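Long-range contacts in mandelate racemase/muconate lactonizing enzyme (Roseovarius nubinhibens, PDB 2QDD), which probably catalyses a magnesium-dependent reaction of the enolase superfamily, as a mandelate racemase/muconate lactonizing enzyme relative whose substrate is not established: residues H57-A62 / L242-H247; K265-R270 / H292-G297. One frame throughout, in Å; residues are numbered along the deposited sequence. Where two conformers were deposited one is given.

Contact 1: residues H57-A62 / L242-H247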
loop_
_atom_site.group_PDB
_atom_site.type_symbol
_atom_site.label_atom_id
_atom_site.label_comp_id
_atom_site.label_asym_id
_atom_site.label_seq_id
_atom_site.Cartn_x
_atom_site.Cartn_y
_atom_site.Cartn_z
ATOM N N HIS A 57 -33.869 2.879 -20.982
ATOM C CA HIS A 57 -33.232 4.076 -20.443
ATOM C C HIS A 57 -32.777 3.901 -18.991
ATOM O O HIS A 57 -32.331 4.860 -18.370
ATOM C CB HIS A 57 -34.153 5.297 -20.590
ATOM C CG HIS A 57 -35.535 5.091 -20.052
ATOM N ND1 HIS A 57 -35.825 5.138 -18.705
ATOM C CD2 HIS A 57 -36.709 4.845 -20.681
ATOM C CE1 HIS A 57 -37.117 4.918 -18.526
ATOM N NE2 HIS A 57 -37.675 4.739 -19.709
ATOM N N SER A 58 -32.883 2.677 -18.467
ATOM C CA SER A 58 -32.567 2.412 -17.066
ATOM C C SER A 58 -31.312 1.554 -16.888
ATOM O O SER A 58 -30.769 1.460 -15.786
ATOM C CB SER A 58 -33.772 1.789 -16.349
ATOM O OG SER A 58 -33.791 0.379 -16.479
ATOM N N TYR A 59 -30.849 0.942 -17.975
ATOM C CA TYR A 59 -29.730 -0.001 -17.932
ATOM C C TYR A 59 -28.373 0.684 -17.722
ATOM O O TYR A 59 -27.594 0.279 -16.857
ATOM C CB TYR A 59 -29.718 -0.864 -19.201
ATOM C CG TYR A 59 -28.591 -1.867 -19.273
ATOM C CD1 TYR A 59 -28.480 -2.900 -18.342
ATOM C CD2 TYR A 59 -27.640 -1.788 -20.283
ATOM C CE1 TYR A 59 -27.435 -3.818 -18.409
ATOM C CE2 TYR A 59 -26.590 -2.696 -20.358
ATOM C CZ TYR A 59 -26.493 -3.706 -19.420
ATOM O OH TYR A 59 -25.451 -4.606 -19.504
ATOM N N LEU A 60 -28.109 1.714 -18.522
ATOM C CA LEU A 60 -26.852 2.450 -18.518
ATOM C C LEU A 60 -27.188 3.947 -18.629
ATOM O O LEU A 60 -28.342 4.290 -18.912
ATOM C CB LEU A 60 -25.987 2.009 -19.712
ATOM C CG LEU A 60 -25.221 0.689 -19.608
ATOM C CD1 LEU A 60 -24.556 0.373 -20.925
ATOM C CD2 LEU A 60 -24.209 0.662 -18.461
ATOM N N PRO A 61 -26.200 4.847 -18.390
ATOM C CA PRO A 61 -26.397 6.269 -18.717
ATOM C C PRO A 61 -26.582 6.547 -20.207
ATOM O O PRO A 61 -25.670 7.055 -20.870
ATOM C CB PRO A 61 -25.113 6.933 -18.203
ATOM C CG PRO A 61 -24.547 5.972 -17.235
ATOM C CD PRO A 61 -24.887 4.626 -17.760
ATOM N N ALA A 62 -27.777 6.233 -20.703
ATOM C CA ALA A 62 -28.077 6.197 -22.131
ATOM C C ALA A 62 -29.587 6.134 -22.327
ATOM O O ALA A 62 -30.278 5.405 -21.620
ATOM C CB ALA A 62 -27.423 4.989 -22.777
ATOM N N LEU A 242 -16.314 -8.128 -15.109
ATOM C CA LEU A 242 -16.911 -6.797 -14.994
ATOM C C LEU A 242 -17.517 -6.335 -16.309
ATOM O O LEU A 242 -17.130 -6.821 -17.369
ATOM C CB LEU A 242 -15.887 -5.780 -14.502
ATOM C CG LEU A 242 -15.323 -5.998 -13.099
ATOM C CD1 LEU A 242 -14.341 -4.898 -12.795
ATOM C CD2 LEU A 242 -16.412 -6.051 -12.040
ATOM N N ASP A 243 -18.467 -5.401 -16.229
ATOM C CA ASP A 243 -19.264 -4.973 -17.384
ATOM C C ASP A 243 -19.739 -3.528 -17.209
ATOM O O ASP A 243 -19.092 -2.600 -17.687
ATOM C CB ASP A 243 -20.441 -5.944 -17.614
ATOM C CG ASP A 243 -21.258 -5.626 -18.882
ATOM O OD1 ASP A 243 -20.811 -4.827 -19.736
ATOM O OD2 ASP A 243 -22.362 -6.194 -19.024
ATOM N N GLU A 244 -20.851 -3.340 -16.505
ATOM C CA GLU A 244 -21.596 -2.076 -16.544
ATOM C C GLU A 244 -20.917 -0.900 -15.837
ATOM O O GLU A 244 -21.234 0.251 -16.130
ATOM C CB GLU A 244 -23.013 -2.270 -16.003
ATOM C CG GLU A 244 -23.906 -3.137 -16.896
ATOM C CD GLU A 244 -23.893 -4.609 -16.504
ATOM O OE1 GLU A 244 -23.041 -5.006 -15.682
ATOM O OE2 GLU A 244 -24.737 -5.376 -17.016
ATOM N N CYS A 245 -19.991 -1.185 -14.920
ATOM C CA CYS A 245 -19.276 -0.132 -14.191
ATOM C C CYS A 245 -18.135 0.498 -14.990
ATOM O O CYS A 245 -17.519 1.463 -14.537
ATOM C CB CYS A 245 -18.782 -0.624 -12.822
ATOM S SG CYS A 245 -17.653 -2.049 -12.854
ATOM N N LEU A 246 -17.862 -0.042 -16.174
ATOM C CA LEU A 246 -16.695 0.350 -16.956
ATOM C C LEU A 246 -17.065 1.290 -18.104
ATOM O O LEU A 246 -17.373 0.852 -19.209
ATOM C CB LEU A 246 -15.987 -0.890 -17.502
ATOM C CG LEU A 246 -15.515 -1.969 -16.531
ATOM C CD1 LEU A 246 -15.375 -3.260 -17.301
ATOM C CD2 LEU A 246 -14.200 -1.583 -15.869
ATOM N N HIS A 247 -17.026 2.586 -17.841
ATOM C CA HIS A 247 -17.567 3.564 -18.778
ATOM C C HIS A 247 -16.506 4.110 -19.729
ATOM O O HIS A 247 -16.824 4.520 -20.848
ATOM C CB HIS A 247 -18.268 4.700 -18.026
ATOM C CG HIS A 247 -19.422 4.241 -17.188
ATOM N ND1 HIS A 247 -20.624 3.841 -17.733
ATOM C CD2 HIS A 247 -19.552 4.105 -15.848
ATOM C CE1 HIS A 247 -21.445 3.482 -16.763
ATOM N NE2 HIS A 247 -20.820 3.634 -15.608
HETATM O O HOH W 1 -23.045 -3.228 -20.213
#
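L60 and E244 face each other across two irregular loops, their CA atoms 7.2 Å apart, with P61 at the centre of an inverse gamma turn on one loop and a type I beta turn from D243 to L246 on the other. Side chains bridge the span. Y59 carries the polar link: with CG anti to the backbone N (chi1 179°), its phenol reaches across, and its OH donates a hydrogen bond of 2.7 Å to E244 OE2. That oxygen lies near the plane of the ring, at its edge, and is met on its anti side, 28° out of the carboxylate plane; ring and carboxylate stand 79° apart. A water donates both to Y59 OH, at 2.9 Å, and to D243 OD1, at 2.8 Å. D243 OD1 has its main partner in R270, and K267 NZ pairs with D243 OD2 as well as with the hydroxyl of Y59. Beside this polar group the contact turns apolar. CD2 of L60 lies 4.0 Å from CB of E244, and P61 CD approaches CE1 of the H247 ring obliquely at 3.8 Å. D243 and E244 are magnesium ligands in this protein, although this chain holds no metal. A tyrosine from the N-terminal capping domain therefore bonds directly to a metal ligand of the barrel, illustrating how the enolase fold completes its active site from two domains.

Contact 2: residues K265-R270 / H292-G297; sequences KIKPNR and HIEDVG
I266 N donates to H292 O at 2.8 Å and 165°, and E294 N donates to I266 O at 3.3 Å and 171°, nearly straight bonds that hold strand 290-293, and the residue just after it, to strand 263-266. Past the strand ends the pairing passes to a side chain: D295 OD2 accepts the amide of N269 at 3.1 Å on its syn side, tilted from the carboxylate plane, just beyond the N-cap residue K267. The same oxygen takes a weak bond from V296 N, and a water joins D295 OD1 to N269 ND2. With an alanine in place of D295, the N269 amide and V296 N would probably lose this shared acceptor, and the start of the short helix would be freer to shift against the V296 loop. E294 has CG wedged between its backbone N and carbonyl carbon (chi1 57°), which lays its carboxylate alongside K267 and across K265. K265 NZ forms a salt bridge with E294 OE2, its hydrogen bond weak at 3.5 Å; its stronger partner is E220. A second water connects E294 OE2 with K267 NZ, whose strongest partner is Y59. Farther out, K265 CG packs on H292 CB at 3.8 Å, and V296 CG2 fits against N269 CB at 3.8 Å and K267 CD at 3.9 Å. On the face of the sheet opposite K265 and H292, I266 and I293 run side by side, their CD1 atoms 3.9 Å apart, towards helix 274-287. Both lysines thus pair with metal ligands, K265 with E220 and K267 with D243; K267 probably corresponds to the acid-base lysine at the end of this strand in muconate lactonizing relatives.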
loop_
_atom_site.group_PDB
_atom_site.type_symbol
_atom_site.label_atom_id
_atom_site.label_comp_id
_atom_site.label_asym_id
_atom_site.label_seq_id
_atom_site.Cartn_x
_atom_site.Cartn_y
_atom_site.Cartn_z
ATOM N N LYS A 265 -16.534 -7.505 -20.063
ATOM C CA LYS A 265 -17.332 -7.320 -21.276
ATOM C C LYS A 265 -17.002 -5.986 -21.915
ATOM O O LYS A 265 -16.864 -4.977 -21.220
ATOM C CB LYS A 265 -18.828 -7.355 -20.963
ATOM C CG LYS A 265 -19.350 -8.713 -20.557
ATOM C CD LYS A 265 -20.846 -8.788 -20.750
ATOM C CE LYS A 265 -21.309 -10.222 -20.860
ATOM N NZ LYS A 265 -22.778 -10.356 -20.662
ATOM N N ILE A 266 -16.872 -5.982 -23.238
ATOM C CA ILE A 266 -16.723 -4.735 -23.987
ATOM C C ILE A 266 -17.940 -4.494 -24.877
ATOM O O ILE A 266 -18.320 -5.354 -25.681
ATOM C CB ILE A 266 -15.430 -4.697 -24.838
ATOM C CG1 ILE A 266 -14.231 -5.189 -24.022
ATOM C CG2 ILE A 266 -15.174 -3.280 -25.360
ATOM C CD1 ILE A 266 -13.086 -5.617 -24.870
ATOM N N LYS A 267 -18.557 -3.327 -24.703
ATOM C CA LYS A 267 -19.756 -2.957 -25.437
ATOM C C LYS A 267 -19.599 -1.543 -25.975
ATOM O O LYS A 267 -19.531 -0.602 -25.189
ATOM C CB LYS A 267 -20.994 -3.052 -24.536
ATOM C CG LYS A 267 -21.282 -4.455 -24.037
ATOM C CD LYS A 267 -22.590 -4.532 -23.321
ATOM C CE LYS A 267 -22.622 -5.767 -22.454
ATOM N NZ LYS A 267 -23.892 -5.821 -21.682
ATOM N N PRO A 268 -19.531 -1.392 -27.312
ATOM C CA PRO A 268 -19.292 -0.109 -27.985
ATOM C C PRO A 268 -20.208 1.041 -27.537
ATOM O O PRO A 268 -19.730 2.162 -27.366
ATOM C CB PRO A 268 -19.532 -0.437 -29.463
ATOM C CG PRO A 268 -19.221 -1.875 -29.578
ATOM C CD PRO A 268 -19.669 -2.493 -28.286
ATOM N N ASN A 269 -21.495 0.758 -27.329
ATOM C CA ASN A 269 -22.433 1.771 -26.843
ATOM C C ASN A 269 -22.198 2.234 -25.401
ATOM O O ASN A 269 -22.593 3.335 -25.034
ATOM C CB ASN A 269 -23.891 1.341 -27.054
ATOM C CG ASN A 269 -24.846 2.539 -27.186
ATOM O OD1 ASN A 269 -25.560 2.884 -26.246
ATOM N ND2 ASN A 269 -24.847 3.175 -28.352
ATOM N N ARG A 270 -21.548 1.400 -24.592
ATOM C CA ARG A 270 -21.071 1.821 -23.272
ATOM C C ARG A 270 -19.771 2.641 -23.330
ATOM O O ARG A 270 -19.628 3.633 -22.609
ATOM C CB ARG A 270 -20.934 0.622 -22.329
ATOM C CG ARG A 270 -20.434 0.967 -20.927
ATOM C CD ARG A 270 -20.559 -0.183 -19.915
ATOM N NE ARG A 270 -20.332 -1.527 -20.463
ATOM C CZ ARG A 270 -19.143 -2.060 -20.753
ATOM N NH1 ARG A 270 -18.024 -1.375 -20.579
ATOM N NH2 ARG A 270 -19.078 -3.298 -21.225
ATOM N N HIS A 292 -15.924 -10.867 -23.270
ATOM C CA HIS A 292 -17.129 -10.953 -24.108
ATOM C C HIS A 292 -17.248 -9.658 -24.898
ATOM O O HIS A 292 -17.210 -8.577 -24.323
ATOM C CB HIS A 292 -18.401 -11.123 -23.272
ATOM C CG HIS A 292 -18.470 -12.407 -22.510
ATOM N ND1 HIS A 292 -18.896 -13.590 -23.073
ATOM C CD2 HIS A 292 -18.193 -12.689 -21.216
ATOM C CE1 HIS A 292 -18.864 -14.548 -22.165
ATOM N NE2 HIS A 292 -18.439 -14.027 -21.029
ATOM N N ILE A 293 -17.375 -9.764 -26.214
ATOM C CA ILE A 293 -17.491 -8.580 -27.062
ATOM C C ILE A 293 -18.787 -8.620 -27.871
ATOM O O ILE A 293 -18.971 -9.467 -28.747
ATOM C CB ILE A 293 -16.244 -8.364 -27.961
ATOM C CG1 ILE A 293 -14.971 -8.257 -27.099
ATOM C CG2 ILE A 293 -16.433 -7.136 -28.836
ATOM C CD1 ILE A 293 -13.683 -8.010 -27.867
ATOM N N GLU A 294 -19.673 -7.683 -27.547
ATOM C CA GLU A 294 -21.066 -7.662 -27.989
ATOM C C GLU A 294 -21.532 -6.212 -27.888
ATOM O O GLU A 294 -20.779 -5.365 -27.429
ATOM C CB GLU A 294 -21.915 -8.549 -27.081
ATOM C CG GLU A 294 -21.857 -8.179 -25.598
ATOM C CD GLU A 294 -22.297 -9.317 -24.704
ATOM O OE1 GLU A 294 -21.742 -10.431 -24.835
ATOM O OE2 GLU A 294 -23.208 -9.101 -23.873
ATOM N N ASP A 295 -22.751 -5.902 -28.313
ATOM C CA ASP A 295 -23.301 -4.600 -27.960
ATOM C C ASP A 295 -24.462 -4.689 -26.980
ATOM O O ASP A 295 -24.885 -5.785 -26.597
ATOM C CB ASP A 295 -23.610 -3.732 -29.194
ATOM C CG ASP A 295 -23.407 -2.226 -28.930
ATOM O OD1 ASP A 295 -23.528 -1.413 -29.874
ATOM O OD2 ASP A 295 -23.135 -1.848 -27.768
ATOM N N VAL A 296 -24.951 -3.523 -26.566
ATOM C CA VAL A 296 -25.898 -3.362 -25.463
ATOM C C VAL A 296 -27.287 -3.838 -25.895
ATOM O O VAL A 296 -28.038 -4.405 -25.100
ATOM C CB VAL A 296 -25.939 -1.872 -25.008
ATOM C CG1 VAL A 296 -26.980 -1.640 -23.933
ATOM C CG2 VAL A 296 -24.574 -1.435 -24.509
ATOM N N GLY A 297 -27.609 -3.617 -27.165
ATOM C CA GLY A 297 -28.850 -4.114 -27.739
ATOM C C GLY A 297 -29.042 -3.658 -29.168
ATOM O O GLY A 297 -28.177 -2.985 -29.742
HETATM O O HOH W 2 -22.469 -12.461 -23.168
HETATM O O HOH W 3 -25.018 -7.063 -24.221
HETATM O O HOH W 4 -23.590 1.479 -30.554
#

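Followed from the N terminus, the chain leaves strand 47-52 and enters loop 57-62, then completes the capping domain and the earlier barrel strands before contact 1, spanning 179 intervening residues, closes at 242-247, after strand 240-242. Contact 2 opens only after that and closes a beta-alpha-beta crossover, from strand 263-266 through helix 274-287 to strand 290-293. The two stand in series, neither nested nor crossed. One joins segments far apart in sequence, from two domains, the other neighbouring strands. They nevertheless meet in space, because R270 of contact 2 reaches D243 and L246 O of contact 1, binding successive barrel-strand ends to each other, and K267 reaches Y59 in loop 57-62.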